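Local coordinates for cellulosomal-scaffolding protein A (Clostridium thermocellum, PDB 4B9F) that probably anchors the cellulosome scaffold to crystalline cellulose through this family 3a carbohydrate-binding module, a calcium-containing beta sandwich, at residues A[58-63]-A[68-73]; A[128-131]-A[137-140]; A[141-144]-A[149-152]. One frame throughout, in Å; residues are numbered along the deposited sequence.

The three contacts follow one another along the chain and join different margins of a beta sandwich. Contact 1 closes a hairpin at the outer edge of one sheet and contact 3 the C-terminal hairpin at that of the other, their centres about 20 Å apart. Contact 2, about 22 Å from contact 1 between centres and across the chain's centre from it, pairs two loop segments, the second of which (137-140) runs straight into contact 3. Contacts 2 and 3, with centres about 12 Å apart, touch through a probable hydrogen bond of 3.0 Å from Trp151 NE1 to Trp138 O. The calcium ion lies about 8 Å from the Phe129 side chain of contact 2.

Contact 1 (A[58-63]-A[68-73]); sequences AAIIGS and NGITSN
Ile60 with Asn68 and Ala59 with Gly69 form an antiparallel beta-hairpin contact at the edge of the six-stranded sheet, where strand 67-69 is outermost within this chain. Ile60 and Asn68 form a hydrogen-bonded pair: Ile60 N gives a bond of 2.9 Å to Asn68 O, and Asn68 N returns one to Ile60 O. Ala59 and Gly69 follow as a non-hydrogen-bonded pair, with CA of Ala59 close to Asn68 O. Next, Ile70 N donates almost straight (172°) to Ala58 O. Beyond it the backbone turns into a 3-10 segment, and a side chain takes over as acceptor: OG1 of Thr71, set beside its own backbone N by a chi1 of -56°, receives Ala58 N at 2.9 Å. On the face with Ile60 and Asn68, Ile60 and Ile70 cross at about a right angle, CD1 of Ile60 lying 3.9 Å from CG2 of Ile70, while CG1 of Ile70 meets CB of Ala58 at the same distance. Val107 of the neighbouring strand 106-115 touches both isoleucines. Such pairing is that of a beta hairpin at a sheet edge, here continued by a threonine hydroxyl just past the end of strand 67-69.

Contact 2 (A[128-131]-A[137-140]); sequences SFKS and EWDQ
Trp138 and Ser128 meet at the tightly joined end of this contact between two loop segments, whereas Lys130 lies along the indole on the looser, more exposed side. At the tight end two hydrogen bonds use both the hydroxyl and the carbonyl of the buried Ser128. Its OG donates to Gln140 O at 2.6 Å, and its carbonyl O accepts from Trp138 NE1 at 2.8 Å. The indole bond is bent, with 146° at the hydrogen; NE1 stands well above the carbonyl plane, and the oxygen is itself tilted from the ring plane. A chi1 of -67° places OG of Ser128 beside its own backbone N, within bonding distance of the Gln140 carbonyl. The same OG is also hydrogen-bonded to Tyr42 N, which joins the pair to strand 37-43.

On the other side the contact is made by aliphatic carbon. CB of Lys130 sits 3.7 Å from Trp138 CE2, over the face of the indole, and the chain, bent at its second torsion, continues across that face. CD of Lys130 comes 3.8 Å from the centroid of the six-membered ring and only 10° off its normal, a clear CH-pi contact. NZ ends near the outer rim, 4.1 Å from CZ3 of Trp138. The opposite face of the indole carries CB of Gln140, two residues further along the same segment, offset toward the rim, and the ring of Phe6 also meets Trp138. Between the two ends, Phe129 O approaches Trp138 CZ2 obliquely at 3.6 Å.

The indole is thus fixed by one N-H bond and by carbon on both faces, while the lysine contributes mainly its methylenes. This chemistry implies that polar bonds at Ser128 probably fix the two loops, and that, with Lys130 N hydrogen-bonded to Asn8 OD1, packing on the indole face probably helps to keep the lysine chain in place.

Contact 3 (A[141-144]-A[149-152]); sequences VTAY and LVWG
Trp151, Leu149 and Ala143 give up the most surface in this C-terminal hairpin, whose strand 148-151 forms the outer edge of the five-stranded sheet. Ala143 is the pivot. Its N donates to Trp151 O at 3.0 Å, and its carbonyl O accepts two bonds, from Val150 N at 2.8 Å and, longer, from Trp151 N at 3.2 Å. Both donors reach that oxygen from the same face of its plane, as in a classic beta bulge, and the pairing shifts by one residue so that Tyr144 faces Leu149. On the face that carries Ala143 and Trp151, CB of Ala143 rests 3.8 Å from CB of Trp151. With CG anti to the backbone N (chi1 -179°), the indole extends past Ala143 and brings CD1, at its edge, 3.3 Å from Val141 O in the ring plane. Its NE1 is hydrogen-bonded to Trp138 O. On the other face of the sheet, Leu149 packs obliquely on Tyr144, CB lying 3.8 Å from CE2 of the ring; the same ring has a cation-pi partner in Arg40. Val141 O is buried without a hydrogen-bonding partner, so the indole's CD1-H, probably slightly positive, may offer it weak compensation.

Contact 1 (A[58-63]-A[68-73])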
loop_
_atom_site.group_PDB
_atom_site.type_symbol
_atom_site.label_atom_id
_atom_site.label_comp_id
_atom_site.label_asym_id
_atom_site.label_seq_id
_atom_site.Cartn_x
_atom_site.Cartn_y
_atom_site.Cartn_z
ATOM N N ALA A 58 9.267 -2.660 -6.498
ATOM C CA ALA A 58 9.522 -2.384 -5.086
ATOM C C ALA A 58 10.994 -2.569 -4.807
ATOM O O ALA A 58 11.642 -3.447 -5.383
ATOM C CB ALA A 58 8.694 -3.295 -4.188
ATOM N N ALA A 59 11.520 -1.754 -3.905
ATOM C CA ALA A 59 12.919 -1.875 -3.543
ATOM C C ALA A 59 13.141 -1.416 -2.123
ATOM O O ALA A 59 12.439 -0.524 -1.627
ATOM C CB ALA A 59 13.815 -1.088 -4.515
ATOM N N ILE A 60 14.112 -2.046 -1.473
ATOM C CA ILE A 60 14.586 -1.597 -0.170
ATOM C C ILE A 60 15.845 -0.779 -0.404
ATOM O O ILE A 60 16.804 -1.260 -1.024
ATOM C CB ILE A 60 14.894 -2.782 0.770
ATOM C CG1 ILE A 60 13.646 -3.653 0.959
ATOM C CG2 ILE A 60 15.423 -2.275 2.105
ATOM C CD1 ILE A 60 13.919 -4.970 1.700
ATOM N N ILE A 61 15.819 0.464 0.064
ATOM C CA ILE A 61 16.937 1.374 -0.101
ATOM C C ILE A 61 17.600 1.572 1.253
ATOM O O ILE A 61 16.960 2.026 2.204
ATOM C CB ILE A 61 16.467 2.738 -0.644
ATOM C CG1 ILE A 61 15.627 2.548 -1.915
ATOM C CG2 ILE A 61 17.660 3.669 -0.861
ATOM C CD1 ILE A 61 16.336 1.813 -3.043
ATOM N N GLY A 62 18.878 1.217 1.348
ATOM C CA GLY A 62 19.592 1.327 2.601
ATOM C C GLY A 62 19.888 2.763 2.959
ATOM O O GLY A 62 19.733 3.678 2.140
ATOM N N SER A 63 20.347 2.967 4.183
ATOM C CA SER A 63 20.675 4.317 4.631
ATOM C C SER A 63 21.818 4.955 3.830
ATOM O O SER A 63 21.925 6.187 3.766
ATOM C CB SER A 63 21.006 4.314 6.123
ATOM O OG SER A 63 22.168 3.549 6.371
ATOM N N ASN A 68 18.159 -2.768 -3.178
ATOM C CA ASN A 68 17.800 -4.174 -3.204
ATOM C C ASN A 68 16.392 -4.342 -3.755
ATOM O O ASN A 68 15.414 -4.052 -3.063
ATOM C CB ASN A 68 17.888 -4.746 -1.797
ATOM C CG ASN A 68 17.630 -6.220 -1.758
ATOM O OD1 ASN A 68 17.740 -6.911 -2.773
ATOM N ND2 ASN A 68 17.298 -6.724 -0.578
ATOM N N GLY A 69 16.288 -4.789 -5.003
ATOM C CA GLY A 69 15.003 -4.982 -5.644
ATOM C C GLY A 69 14.252 -6.143 -5.018
ATOM O O GLY A 69 14.814 -7.232 -4.868
ATOM N N ILE A 70 12.995 -5.912 -4.647
ATOM C CA ILE A 70 12.193 -6.928 -3.965
ATOM C C ILE A 70 10.787 -7.046 -4.554
ATOM O O ILE A 70 9.861 -7.488 -3.885
ATOM C CB ILE A 70 12.091 -6.660 -2.439
ATOM C CG1 ILE A 70 11.383 -5.332 -2.148
ATOM C CG2 ILE A 70 13.470 -6.702 -1.789
ATOM C CD1 ILE A 70 10.586 -5.369 -0.870
ATOM N N THR A 71 10.634 -6.663 -5.815
ATOM C CA THR A 71 9.316 -6.592 -6.436
ATOM C C THR A 71 8.469 -7.852 -6.265
ATOM O O THR A 71 7.288 -7.774 -5.908
ATOM C CB THR A 71 9.431 -6.237 -7.925
ATOM O OG1 THR A 71 10.160 -5.012 -8.037
ATOM C CG2 THR A 71 8.058 -6.053 -8.546
ATOM N N SER A 72 9.082 -9.004 -6.501
ATOM C CA SER A 72 8.364 -10.274 -6.441
ATOM C C SER A 72 8.149 -10.798 -5.020
ATOM O O SER A 72 7.598 -11.887 -4.828
ATOM C CB SER A 72 9.066 -11.322 -7.308
ATOM O OG SER A 72 9.108 -10.889 -8.654
ATOM N N ASN A 73 8.571 -10.018 -4.029
ATOM C CA ASN A 73 8.321 -10.353 -2.626
ATOM C C ASN A 73 7.090 -9.649 -2.061
ATOM O O ASN A 73 6.706 -9.876 -0.906
ATOM C CB ASN A 73 9.517 -10.001 -1.743
ATOM C CG ASN A 73 10.754 -10.783 -2.088
ATOM O OD1 ASN A 73 10.698 -11.785 -2.810
ATOM N ND2 ASN A 73 11.889 -10.333 -1.565
#

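Contact 2 (A[128-131]-A[137-140])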
loop_
_atom_site.group_PDB
_atom_site.type_symbol
_atom_site.label_atom_id
_atom_site.label_comp_id
_atom_site.label_asym_id
_atom_site.label_seq_id
_atom_site.Cartn_x
_atom_site.Cartn_y
_atom_site.Cartn_z
ATOM N N SER A 128 -8.807 6.011 1.144
ATOM C CA SER A 128 -7.355 6.169 1.118
ATOM C C SER A 128 -6.813 6.973 -0.063
ATOM O O SER A 128 -5.630 7.296 -0.093
ATOM C CB SER A 128 -6.659 4.812 1.139
ATOM O OG SER A 128 -6.876 4.145 2.372
ATOM N N PHE A 129 -7.656 7.285 -1.042
ATOM C CA PHE A 129 -7.177 7.928 -2.259
ATOM C C PHE A 129 -6.549 9.282 -1.952
ATOM O O PHE A 129 -7.126 10.082 -1.213
ATOM C CB PHE A 129 -8.334 8.103 -3.241
ATOM C CG PHE A 129 -7.958 8.853 -4.491
ATOM C CD1 PHE A 129 -7.271 8.226 -5.515
ATOM C CD2 PHE A 129 -8.293 10.185 -4.635
ATOM C CE1 PHE A 129 -6.925 8.919 -6.672
ATOM C CE2 PHE A 129 -7.952 10.882 -5.786
ATOM C CZ PHE A 129 -7.265 10.243 -6.802
ATOM N N LYS A 130 -5.371 9.524 -2.521
ATOM C CA LYS A 130 -4.656 10.785 -2.337
ATOM C C LYS A 130 -3.941 11.160 -3.628
ATOM O O LYS A 130 -2.943 10.540 -4.001
ATOM C CB LYS A 130 -3.625 10.645 -1.219
ATOM C CG LYS A 130 -2.872 11.924 -0.880
ATOM C CD LYS A 130 -3.831 13.040 -0.512
ATOM C CE LYS A 130 -3.094 14.269 -0.005
ATOM N NZ LYS A 130 -4.037 15.398 0.228
ATOM N N SER A 131 -4.449 12.174 -4.314
ATOM C CA SER A 131 -3.769 12.677 -5.489
ATOM C C SER A 131 -2.685 13.638 -5.032
ATOM O O SER A 131 -2.946 14.576 -4.277
ATOM C CB SER A 131 -4.745 13.379 -6.428
ATOM O OG SER A 131 -4.060 13.859 -7.574
ATOM N N GLU A 137 3.037 12.594 3.496
ATOM C CA GLU A 137 2.620 11.963 4.729
ATOM C C GLU A 137 1.101 11.899 4.723
ATOM O O GLU A 137 0.433 12.904 4.500
ATOM C CB GLU A 137 3.124 12.777 5.912
ATOM C CG GLU A 137 3.172 12.007 7.213
ATOM C CD GLU A 137 3.994 12.722 8.264
ATOM O OE1 GLU A 137 3.817 13.948 8.423
ATOM O OE2 GLU A 137 4.827 12.063 8.921
ATOM N N TRP A 138 0.554 10.714 4.948
ATOM C CA TRP A 138 -0.872 10.502 4.750
ATOM C C TRP A 138 -1.392 9.552 5.809
ATOM O O TRP A 138 -0.927 8.417 5.916
ATOM C CB TRP A 138 -1.068 9.896 3.364
ATOM C CG TRP A 138 -2.473 9.659 2.899
ATOM C CD1 TRP A 138 -2.960 8.506 2.351
ATOM C CD2 TRP A 138 -3.556 10.600 2.876
ATOM N NE1 TRP A 138 -4.275 8.666 1.992
ATOM C CE2 TRP A 138 -4.668 9.940 2.305
ATOM C CE3 TRP A 138 -3.697 11.935 3.279
ATOM C CZ2 TRP A 138 -5.901 10.565 2.131
ATOM C CZ3 TRP A 138 -4.925 12.552 3.109
ATOM C CH2 TRP A 138 -6.013 11.866 2.542
ATOM N N ASP A 139 -2.359 10.007 6.594
ATOM C CA ASP A 139 -2.847 9.184 7.687
ATOM C C ASP A 139 -4.123 8.405 7.349
ATOM O O ASP A 139 -4.736 7.826 8.244
ATOM C CB ASP A 139 -3.013 10.001 8.978
ATOM C CG ASP A 139 -4.024 11.122 8.844
ATOM O OD1 ASP A 139 -4.670 11.244 7.784
ATOM O OD2 ASP A 139 -4.182 11.883 9.825
ATOM N N GLN A 140 -4.518 8.370 6.072
ATOM C CA GLN A 140 -5.684 7.579 5.686
ATOM C C GLN A 140 -5.308 6.263 5.028
ATOM O O GLN A 140 -6.148 5.607 4.419
ATOM C CB GLN A 140 -6.686 8.390 4.854
ATOM C CG GLN A 140 -7.178 9.609 5.652
ATOM C CD GLN A 140 -8.319 10.400 5.014
ATOM O OE1 GLN A 140 -8.983 9.955 4.072
ATOM N NE2 GLN A 140 -8.554 11.592 5.545
#

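Contact 3 (A[141-144]-A[149-152])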
loop_
_atom_site.group_PDB
_atom_site.type_symbol
_atom_site.label_atom_id
_atom_site.label_comp_id
_atom_site.label_asym_id
_atom_site.label_seq_id
_atom_site.Cartn_x
_atom_site.Cartn_y
_atom_site.Cartn_z
ATOM N N VAL A 141 -4.035 5.892 5.161
ATOM C CA VAL A 141 -3.597 4.512 4.966
ATOM C C VAL A 141 -2.993 4.061 6.295
ATOM O O VAL A 141 -2.580 4.894 7.100
ATOM C CB VAL A 141 -2.556 4.354 3.830
ATOM C CG1 VAL A 141 -3.192 4.630 2.466
ATOM C CG2 VAL A 141 -1.345 5.244 4.074
ATOM N N THR A 142 -2.970 2.757 6.541
ATOM C CA THR A 142 -2.490 2.249 7.819
ATOM C C THR A 142 -1.403 1.193 7.637
ATOM O O THR A 142 -1.253 0.603 6.552
ATOM C CB THR A 142 -3.641 1.655 8.643
ATOM O OG1 THR A 142 -4.306 0.657 7.861
ATOM C CG2 THR A 142 -4.639 2.744 9.023
ATOM N N ALA A 143 -0.646 0.965 8.709
ATOM C CA ALA A 143 0.396 -0.048 8.732
ATOM C C ALA A 143 0.337 -0.793 10.048
ATOM O O ALA A 143 0.081 -0.191 11.105
ATOM C CB ALA A 143 1.772 0.576 8.538
ATOM N N TYR A 144 0.582 -2.101 9.970
ATOM C CA TYR A 144 0.559 -2.993 11.126
ATOM C C TYR A 144 1.837 -3.812 11.141
ATOM O O TYR A 144 2.322 -4.225 10.088
ATOM C CB TYR A 144 -0.649 -3.934 11.070
ATOM C CG TYR A 144 -1.977 -3.215 11.135
ATOM C CD1 TYR A 144 -2.476 -2.539 10.026
ATOM C CD2 TYR A 144 -2.730 -3.197 12.309
ATOM C CE1 TYR A 144 -3.675 -1.861 10.080
ATOM C CE2 TYR A 144 -3.939 -2.528 12.373
ATOM C CZ TYR A 144 -4.405 -1.862 11.258
ATOM O OH TYR A 144 -5.595 -1.184 11.312
ATOM N N LEU A 149 -1.043 -2.129 15.181
ATOM C CA LEU A 149 -1.003 -0.875 14.437
ATOM C C LEU A 149 0.255 -0.071 14.771
ATOM O O LEU A 149 0.581 0.134 15.939
ATOM C CB LEU A 149 -2.262 -0.046 14.702
ATOM C CG LEU A 149 -2.384 1.211 13.832
ATOM C CD1 LEU A 149 -3.827 1.438 13.459
ATOM C CD2 LEU A 149 -1.821 2.442 14.517
ATOM N N VAL A 150 0.951 0.382 13.731
ATOM C CA VAL A 150 2.134 1.222 13.888
ATOM C C VAL A 150 2.042 2.524 13.079
ATOM O O VAL A 150 2.887 3.402 13.219
ATOM C CB VAL A 150 3.452 0.472 13.535
ATOM C CG1 VAL A 150 3.742 -0.623 14.549
ATOM C CG2 VAL A 150 3.407 -0.094 12.113
ATOM N N TRP A 151 1.022 2.648 12.229
ATOM C CA TRP A 151 0.751 3.901 11.519
ATOM C C TRP A 151 -0.742 4.018 11.288
ATOM O O TRP A 151 -1.350 3.116 10.711
ATOM C CB TRP A 151 1.493 3.968 10.181
ATOM C CG TRP A 151 1.260 5.257 9.438
ATOM C CD1 TRP A 151 0.282 5.518 8.519
ATOM C CD2 TRP A 151 2.030 6.459 9.554
ATOM N NE1 TRP A 151 0.402 6.806 8.049
ATOM C CE2 TRP A 151 1.463 7.408 8.676
ATOM C CE3 TRP A 151 3.148 6.823 10.311
ATOM C CZ2 TRP A 151 1.975 8.697 8.539
ATOM C CZ3 TRP A 151 3.654 8.106 10.175
ATOM C CH2 TRP A 151 3.067 9.025 9.294
ATOM N N GLY A 152 -1.335 5.118 11.744
ATOM C CA GLY A 152 -2.760 5.331 11.557
ATOM C C GLY A 152 -3.483 5.793 12.811
ATOM O O GLY A 152 -4.653 6.178 12.761
ATOM O OXT GLY A 152 -2.928 5.797 13.908
#